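Local structure of ARO (armadillo repeats only protein) (Plasmodium falciparum Santa Lucia, 5EWP) at residues V90-L95 against L130-S135; P50-P55 against A106-S111. The protein probably acts as an armadillo-repeat scaffold that binds partner proteins in the translocation and attachment of rhoptries to the apical pole of the parasite. All blocks are in the same frame, centred on the assembly; numbering follows the deposited sequence.

Contacts 1 and 2 both lie about 9 Å from the centre of the chain, their centres about 12 Å apart, and both are partly buried. Contact 1 joins two helices, 87-95 and 130-136; contact 2 sets a loop, 50-55, against helix 100-113. The link between them is L95, whose CD1 faces Y132 in contact 1 while CD2 lies 3.7 Å from V107 CG2 of contact 2. In each an aromatic residue meets aliphatic branches without a hydrogen bond across the segments. The balance differs: contact 1 buries 178 Å² at helix surfaces, contact 2 only 124 Å², and its loop is also tied to the side chain of H104 by a hydrogen bond from A53 N to ND1.

Contact 1 of 2, residues V90-L95 against L130-S135; sequences VFINLL and LPYLIS
L95 and Y132 carry most of this contact, giving up 64 and 71 Å² to the opposing segment, and I92 adds a further 25 Å². The backbones come nearest at this pair too, with L95 CA 6.6 Å from Y132 CA, and both residues direct CB at the other helix. L95 CD1 reaches Y132 CB at 3.7 Å, so the leucine branch rests on the base of the tyrosine side chain. Behind it, L95 CB stands 4.0 Å from Y132 CB and lies obliquely to the ring. With CG anti to its own carbonyl carbon (chi1 -67°), L95 sends one methyl to Y132, while the other, CD2, turns to A106 on helix 100-113.

Farther out along the ring, I92 takes over. Its CG2 methyl lies 4.0 Å from Y132 CE2 and slightly farther from CD2, again at a slant to the aromatic plane, and the two side chains are set roughly perpendicular. CG2 stands anti to the backbone N of I92, which leaves CG1 (chi1 -69°) anti to the carbonyl carbon and CG2 as the branch that meets the ring. The tyrosine is thus lined in sequence by L95 at its root and I92 beyond, about one helical turn apart. No hydrogen bond spans the segments, so the evidence is for purely apolar packing.

Around this pairing, Y132 also touches K96, the residue after L95, and I92 touches S127. L133 faces helix 142-156 through T151, C152 and I155, whereas F91 and L94 pack on helices 58-70 and 100-113. Two short helices, 87-95 and 130-136, meet side by side although helices 100-113 and 118-126 separate them in the chain, and this is consistent with the stacked helices of an armadillo superhelix.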
ATOM      1  N   VAL A  90      12.608  -7.682  -3.876  1.00 15.16           N
ATOM      2  CA  VAL A  90      12.819  -8.247  -2.550  1.00 13.58           C
ATOM      3  C   VAL A  90      11.582  -8.047  -1.659  1.00 17.69           C
ATOM      4  O   VAL A  90      11.162  -8.969  -0.962  1.00 19.31           O
ATOM      5  CB  VAL A  90      14.071  -7.644  -1.910  1.00 14.99           C
ATOM      6  CG1 VAL A  90      14.152  -7.994  -0.431  1.00 18.29           C
ATOM      7  CG2 VAL A  90      15.323  -8.142  -2.643  1.00 22.16           C
ATOM      8  N   PHE A  91      10.973  -6.863  -1.699  1.00 13.40           N
ATOM      9  CA  PHE A  91       9.746  -6.629  -0.933  1.00 17.64           C
ATOM     10  C   PHE A  91       8.585  -7.483  -1.451  1.00 17.50           C
ATOM     11  O   PHE A  91       7.772  -7.975  -0.674  1.00 12.45           O
ATOM     12  CB  PHE A  91       9.342  -5.147  -0.962  1.00 12.13           C
ATOM     13  CG  PHE A  91      10.300  -4.249  -0.235  1.00 17.80           C
ATOM     14  CD1 PHE A  91      10.756  -4.588   1.032  1.00 18.59           C
ATOM     15  CD2 PHE A  91      10.738  -3.066  -0.812  1.00 15.80           C
ATOM     16  CE1 PHE A  91      11.641  -3.760   1.710  1.00 23.50           C
ATOM     17  CE2 PHE A  91      11.628  -2.238  -0.137  1.00 15.66           C
ATOM     18  CZ  PHE A  91      12.077  -2.589   1.118  1.00 15.51           C
ATOM     19  N   ILE A  92       8.482  -7.655  -2.768  1.00 16.94           N
ATOM     20  CA  ILE A  92       7.391  -8.478  -3.284  1.00 15.99           C
ATOM     21  C   ILE A  92       7.537  -9.915  -2.792  1.00 15.27           C
ATOM     22  O   ILE A  92       6.555 -10.575  -2.448  1.00 20.21           O
ATOM     23  CB  ILE A  92       7.327  -8.416  -4.826  1.00 16.58           C
ATOM     24  CG1 ILE A  92       6.865  -7.013  -5.232  1.00 13.24           C
ATOM     25  CG2 ILE A  92       6.344  -9.452  -5.358  1.00 24.29           C
ATOM     26  CD1 ILE A  92       6.974  -6.697  -6.731  1.00 14.03           C
ATOM     27  N   ASN A  93       8.777 -10.364  -2.671  1.00 13.29           N
ATOM     28  CA  ASN A  93       9.026 -11.679  -2.100  1.00 17.07           C
ATOM     29  C   ASN A  93       8.559 -11.755  -0.644  1.00 21.26           C
ATOM     30  O   ASN A  93       8.028 -12.777  -0.198  1.00 17.86           O
ATOM     31  CB  ASN A  93      10.509 -12.012  -2.188  1.00 21.74           C
ATOM     32  CG  ASN A  93      10.792 -13.445  -1.857  1.00 39.31           C
ATOM     33  OD1 ASN A  93      10.146 -14.349  -2.388  1.00 45.72           O
ATOM     34  ND2 ASN A  93      11.756 -13.672  -0.974  1.00 41.32           N
ATOM     35  N   LEU A  94       8.750 -10.672   0.105  1.00 17.30           N
ATOM     36  CA  LEU A  94       8.301 -10.653   1.507  1.00 17.87           C
ATOM     37  C   LEU A  94       6.764 -10.692   1.590  1.00 18.33           C
ATOM     38  O   LEU A  94       6.193 -11.215   2.537  1.00 15.16           O
ATOM     39  CB  LEU A  94       8.847  -9.416   2.220  1.00 16.27           C
ATOM     40  CG  LEU A  94      10.334  -9.352   2.577  1.00 22.12           C
ATOM     41  CD1 LEU A  94      10.629  -8.077   3.368  1.00 23.06           C
ATOM     42  CD2 LEU A  94      10.706 -10.543   3.398  1.00 27.55           C
ATOM     43  N   LEU A  95       6.092 -10.163   0.577  1.00 17.57           N
ATOM     44  CA  LEU A  95       4.634 -10.198   0.543  1.00 17.38           C
ATOM     45  C   LEU A  95       4.100 -11.631   0.505  1.00 18.40           C
ATOM     46  O   LEU A  95       2.949 -11.880   0.851  1.00 19.92           O
ATOM     47  CB  LEU A  95       4.108  -9.418  -0.672  1.00 15.93           C
ATOM     48  CG  LEU A  95       4.358  -7.910  -0.636  1.00 11.57           C
ATOM     49  CD1 LEU A  95       3.876  -7.267  -1.944  1.00 13.64           C
ATOM     50  CD2 LEU A  95       3.648  -7.274   0.552  1.00 16.40           C
ATOM     51  N   LEU A 130       0.830  -6.261  -7.889  1.00 15.80           N
ATOM     52  CA  LEU A 130      -0.603  -5.982  -7.775  1.00 19.46           C
ATOM     53  C   LEU A 130      -1.452  -7.079  -7.106  1.00 14.88           C
ATOM     54  O   LEU A 130      -2.267  -6.758  -6.243  1.00 17.19           O
ATOM     55  CB  LEU A 130      -1.203  -5.658  -9.152  1.00 19.24           C
ATOM     56  CG  LEU A 130      -1.132  -4.221  -9.663  1.00 21.06           C
ATOM     57  CD1 LEU A 130      -1.998  -4.083 -10.926  1.00 19.88           C
ATOM     58  CD2 LEU A 130      -1.545  -3.195  -8.605  1.00 14.45           C
ATOM     59  N   PRO A 131      -1.277  -8.361  -7.491  1.00 17.26           N
ATOM     60  CA  PRO A 131      -2.140  -9.367  -6.846  1.00 20.11           C
ATOM     61  C   PRO A 131      -1.992  -9.387  -5.323  1.00 17.74           C
ATOM     62  O   PRO A 131      -2.987  -9.577  -4.605  1.00 19.13           O
ATOM     63  CB  PRO A 131      -1.651 -10.692  -7.442  1.00 19.48           C
ATOM     64  CG  PRO A 131      -1.052 -10.329  -8.742  1.00 25.60           C
ATOM     65  CD  PRO A 131      -0.432  -8.959  -8.544  1.00 24.63           C
ATOM     66  N   TYR A 132      -0.770  -9.180  -4.838  1.00 16.98           N
ATOM     67  CA  TYR A 132      -0.513  -9.187  -3.396  1.00 14.86           C
ATOM     68  C   TYR A 132      -1.124  -7.955  -2.746  1.00 18.53           C
ATOM     69  O   TYR A 132      -1.723  -8.034  -1.682  1.00 18.89           O
ATOM     70  CB  TYR A 132       0.988  -9.243  -3.112  1.00 15.12           C
ATOM     71  CG  TYR A 132       1.631 -10.465  -3.702  1.00 22.95           C
ATOM     72  CD1 TYR A 132       1.517 -11.699  -3.079  1.00 24.70           C
ATOM     73  CD2 TYR A 132       2.311 -10.397  -4.917  1.00 20.17           C
ATOM     74  CE1 TYR A 132       2.088 -12.832  -3.631  1.00 31.30           C
ATOM     75  CE2 TYR A 132       2.885 -11.527  -5.476  1.00 25.98           C
ATOM     76  CZ  TYR A 132       2.771 -12.743  -4.822  1.00 36.39           C
ATOM     77  OH  TYR A 132       3.334 -13.872  -5.364  1.00 40.04           O
ATOM     78  N   LEU A 133      -0.973  -6.806  -3.398  1.00 16.37           N
ATOM     79  CA  LEU A 133      -1.520  -5.578  -2.844  1.00 14.25           C
ATOM     80  C   LEU A 133      -3.047  -5.604  -2.851  1.00 17.23           C
ATOM     81  O   LEU A 133      -3.687  -5.088  -1.931  1.00 18.14           O
ATOM     82  CB  LEU A 133      -0.996  -4.379  -3.620  1.00 11.29           C
ATOM     83  CG  LEU A 133       0.516  -4.147  -3.534  1.00 13.17           C
ATOM     84  CD1 LEU A 133       0.916  -3.100  -4.556  1.00 18.96           C
ATOM     85  CD2 LEU A 133       0.920  -3.715  -2.140  1.00 19.70           C
ATOM     86  N   ILE A 134      -3.635  -6.195  -3.894  1.00 14.33           N
ATOM     87  CA  ILE A 134      -5.085  -6.309  -3.960  1.00 15.62           C
ATOM     88  C   ILE A 134      -5.598  -7.240  -2.869  1.00 20.74           C
ATOM     89  O   ILE A 134      -6.604  -6.957  -2.212  1.00 19.05           O
ATOM     90  CB  ILE A 134      -5.554  -6.810  -5.345  1.00 17.43           C
ATOM     91  CG1 ILE A 134      -5.345  -5.706  -6.380  1.00 16.30           C
ATOM     92  CG2 ILE A 134      -7.029  -7.202  -5.313  1.00 18.50           C
ATOM     93  CD1 ILE A 134      -5.522  -6.163  -7.835  1.00 20.55           C
ATOM     94  N   SER A 135      -4.888  -8.344  -2.663  1.00 18.91           N
ATOM     95  CA  SER A 135      -5.235  -9.262  -1.588  1.00 22.35           C
ATOM     96  C   SER A 135      -5.184  -8.537  -0.236  1.00 22.82           C
ATOM     97  O   SER A 135      -6.032  -8.759   0.641  1.00 20.64           O
ATOM     98  CB  SER A 135      -4.288 -10.469  -1.605  1.00 26.94           C
ATOM     99  OG  SER A 135      -4.711 -11.471  -0.703  1.00 34.96           O
TER

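Contact 2 of 2, residues P50-P55 against A106-S111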
ATOM      1  N   PRO A  50       2.686   2.564  13.738  1.00 24.03           N
ATOM      2  CA  PRO A  50       1.358   2.506  14.362  1.00 27.72           C
ATOM      3  C   PRO A  50       0.533   1.236  14.108  1.00 26.61           C
ATOM      4  O   PRO A  50      -0.342   0.957  14.920  1.00 26.71           O
ATOM      5  CB  PRO A  50       0.641   3.728  13.778  1.00 25.14           C
ATOM      6  CG  PRO A  50       1.383   4.089  12.553  1.00 33.23           C
ATOM      7  CD  PRO A  50       2.796   3.653  12.750  1.00 30.03           C
ATOM      8  N   TRP A  51       0.790   0.474  13.046  1.00 17.75           N
ATOM      9  CA  TRP A  51      -0.000  -0.736  12.831  1.00 18.60           C
ATOM     10  C   TRP A  51       0.794  -1.974  12.378  1.00 13.12           C
ATOM     11  O   TRP A  51       0.306  -3.092  12.527  1.00 19.04           O
ATOM     12  CB  TRP A  51      -1.141  -0.447  11.837  1.00 18.86           C
ATOM     13  CG  TRP A  51      -0.739   0.008  10.468  1.00 13.62           C
ATOM     14  CD1 TRP A  51      -0.739   1.295   9.992  1.00 13.15           C
ATOM     15  CD2 TRP A  51      -0.316  -0.822   9.377  1.00 16.93           C
ATOM     16  NE1 TRP A  51      -0.315   1.312   8.674  1.00 17.36           N
ATOM     17  CE2 TRP A  51      -0.056   0.023   8.276  1.00 18.85           C
ATOM     18  CE3 TRP A  51      -0.126  -2.207   9.228  1.00 19.70           C
ATOM     19  CZ2 TRP A  51       0.380  -0.463   7.039  1.00 14.43           C
ATOM     20  CZ3 TRP A  51       0.316  -2.690   7.999  1.00 16.89           C
ATOM     21  CH2 TRP A  51       0.561  -1.816   6.924  1.00 14.94           C
ATOM     22  N   ALA A  52       1.993  -1.791  11.823  1.00 17.75           N
ATOM     23  CA  ALA A  52       2.781  -2.934  11.339  1.00 15.91           C
ATOM     24  C   ALA A  52       3.189  -3.837  12.502  1.00 17.31           C
ATOM     25  O   ALA A  52       3.607  -3.353  13.548  1.00 18.69           O
ATOM     26  CB  ALA A  52       4.014  -2.454  10.594  1.00 19.25           C
ATOM     27  N   ALA A  53       3.071  -5.145  12.317  1.00 15.08           N
ATOM     28  CA  ALA A  53       3.485  -6.102  13.350  1.00 17.48           C
ATOM     29  C   ALA A  53       4.964  -5.949  13.681  1.00 16.01           C
ATOM     30  O   ALA A  53       5.778  -5.694  12.797  1.00 16.42           O
ATOM     31  CB  ALA A  53       3.187  -7.513  12.899  1.00 18.67           C
ATOM     32  N   ASP A  54       5.329  -6.093  14.956  1.00 16.63           N
ATOM     33  CA  ASP A  54       6.742  -5.985  15.343  1.00 21.67           C
ATOM     34  C   ASP A  54       7.657  -6.937  14.561  1.00 21.27           C
ATOM     35  O   ASP A  54       7.376  -8.136  14.462  1.00 17.98           O
ATOM     36  CB  ASP A  54       6.907  -6.271  16.837  1.00 21.05           C
ATOM     37  CG  ASP A  54       6.219  -5.239  17.710  1.00 31.04           C
ATOM     38  OD1 ASP A  54       5.963  -4.118  17.229  1.00 24.90           O
ATOM     39  OD2 ASP A  54       5.912  -5.572  18.873  1.00 34.89           O
ATOM     40  N   PRO A  55       8.757  -6.405  14.007  1.00 18.71           N
ATOM     41  CA  PRO A  55       9.742  -7.274  13.349  1.00 20.52           C
ATOM     42  C   PRO A  55      10.233  -8.367  14.292  1.00 18.90           C
ATOM     43  O   PRO A  55      10.531  -8.068  15.450  1.00 19.41           O
ATOM     44  CB  PRO A  55      10.865  -6.301  12.970  1.00 22.07           C
ATOM     45  CG  PRO A  55      10.136  -5.002  12.726  1.00 23.18           C
ATOM     46  CD  PRO A  55       9.044  -4.976  13.786  1.00 25.87           C
ATOM     47  N   ALA A 106       6.885  -4.994   4.272  1.00 11.39           N
ATOM     48  CA  ALA A 106       6.925  -4.867   2.809  1.00 11.47           C
ATOM     49  C   ALA A 106       5.839  -3.938   2.285  1.00 16.10           C
ATOM     50  O   ALA A 106       6.086  -3.133   1.393  1.00 15.39           O
ATOM     51  CB  ALA A 106       6.798  -6.269   2.141  1.00 12.85           C
ATOM     52  N   VAL A 107       4.633  -4.049   2.827  1.00 11.02           N
ATOM     53  CA  VAL A 107       3.557  -3.147   2.441  1.00 15.25           C
ATOM     54  C   VAL A 107       3.899  -1.698   2.795  1.00 16.10           C
ATOM     55  O   VAL A 107       3.744  -0.802   1.964  1.00 11.97           O
ATOM     56  CB  VAL A 107       2.226  -3.550   3.118  1.00 14.62           C
ATOM     57  CG1 VAL A 107       1.198  -2.433   3.003  1.00 11.43           C
ATOM     58  CG2 VAL A 107       1.698  -4.840   2.495  1.00 16.70           C
ATOM     59  N   VAL A 108       4.371  -1.467   4.020  1.00 15.04           N
ATOM     60  CA  VAL A 108       4.765  -0.109   4.402  1.00 11.32           C
ATOM     61  C   VAL A 108       5.864   0.436   3.470  1.00  9.74           C
ATOM     62  O   VAL A 108       5.740   1.564   2.957  1.00 15.13           O
ATOM     63  CB  VAL A 108       5.247  -0.051   5.865  1.00 14.59           C
ATOM     64  CG1 VAL A 108       5.821   1.340   6.181  1.00 15.99           C
ATOM     65  CG2 VAL A 108       4.087  -0.408   6.802  1.00 12.68           C
ATOM     66  N   ALA A 109       6.905  -0.359   3.219  1.00 11.87           N
ATOM     67  CA  ALA A 109       8.001   0.085   2.332  1.00 13.69           C
ATOM     68  C   ALA A 109       7.482   0.421   0.941  1.00 14.52           C
ATOM     69  O   ALA A 109       7.791   1.483   0.395  1.00 13.28           O
ATOM     70  CB  ALA A 109       9.096  -0.976   2.216  1.00 14.25           C
ATOM     71  N   LEU A 110       6.715  -0.493   0.368  1.00 11.57           N
ATOM     72  CA  LEU A 110       6.210  -0.293  -0.998  1.00 13.76           C
ATOM     73  C   LEU A 110       5.274   0.899  -1.074  1.00 15.71           C
ATOM     74  O   LEU A 110       5.267   1.623  -2.070  1.00 15.01           O
ATOM     75  CB  LEU A 110       5.513  -1.563  -1.504  1.00 12.08           C
ATOM     76  CG  LEU A 110       6.463  -2.738  -1.787  1.00 13.98           C
ATOM     77  CD1 LEU A 110       5.679  -4.012  -1.963  1.00 14.03           C
ATOM     78  CD2 LEU A 110       7.310  -2.480  -3.045  1.00 12.18           C
ATOM     79  N   SER A 111       4.486   1.131  -0.029  1.00 16.81           N
ATOM     80  CA  SER A 111       3.562   2.258  -0.086  1.00 15.97           C
ATOM     81  C   SER A 111       4.332   3.577  -0.127  1.00 19.90           C
ATOM     82  O   SER A 111       3.990   4.459  -0.908  1.00 17.75           O
ATOM     83  CB  SER A 111       2.576   2.237   1.087  1.00 17.70           C
ATOM     84  OG  SER A 111       3.227   2.423   2.326  1.00 22.31           O
TER
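W51 brings the far end of its indole to V107 and V108, where a loop without regular structure meets helix 100-113 of the armadillo-type helical fold through W51 and A52. The tight part is small. W51 CZ2 is 3.7 Å from V108 CG2, the nearest approach between the segments, and CH2 of the same ring is almost as near to that methyl. V108 CG2 meets the indole obliquely, and the indole and the valine run antiparallel past one another. V107 comes in differently: its CG1 is 4.0 Å from W51 CH2, at the ring edge and near its plane, with the side chains set roughly perpendicular. The benzene half of the indole therefore meets one methyl from each of two consecutive helical residues.

A positive first torsion helps set the ring there. With chi1 at 60°, W51 CG sits between its backbone N and carbonyl carbon, and the indole extends to the helix although the CB bond does not head there. Edge-to-face pairings with H49 and H104 further hem in the ring, and M144 of helix 142-156 touches it too.

The loose side follows the loop onward. A52 CB stops 4.3 Å from V108 CG2 and loses just 14 Å² to the helix. D54, which is exposed, has no contact with the helical segment. The loop is still held on both sides of D54: A53 N hydrogen-bonds H104 ND1, and P55 packs on A60 and T64 of helix 58-70.

Within the helix, S111 folds its hydroxyl back along its own backbone. S111 OG donates to V108 O at 2.7 Å, with a C=O...donor angle of 118° and the donor tilted 29° from the carbonyl plane.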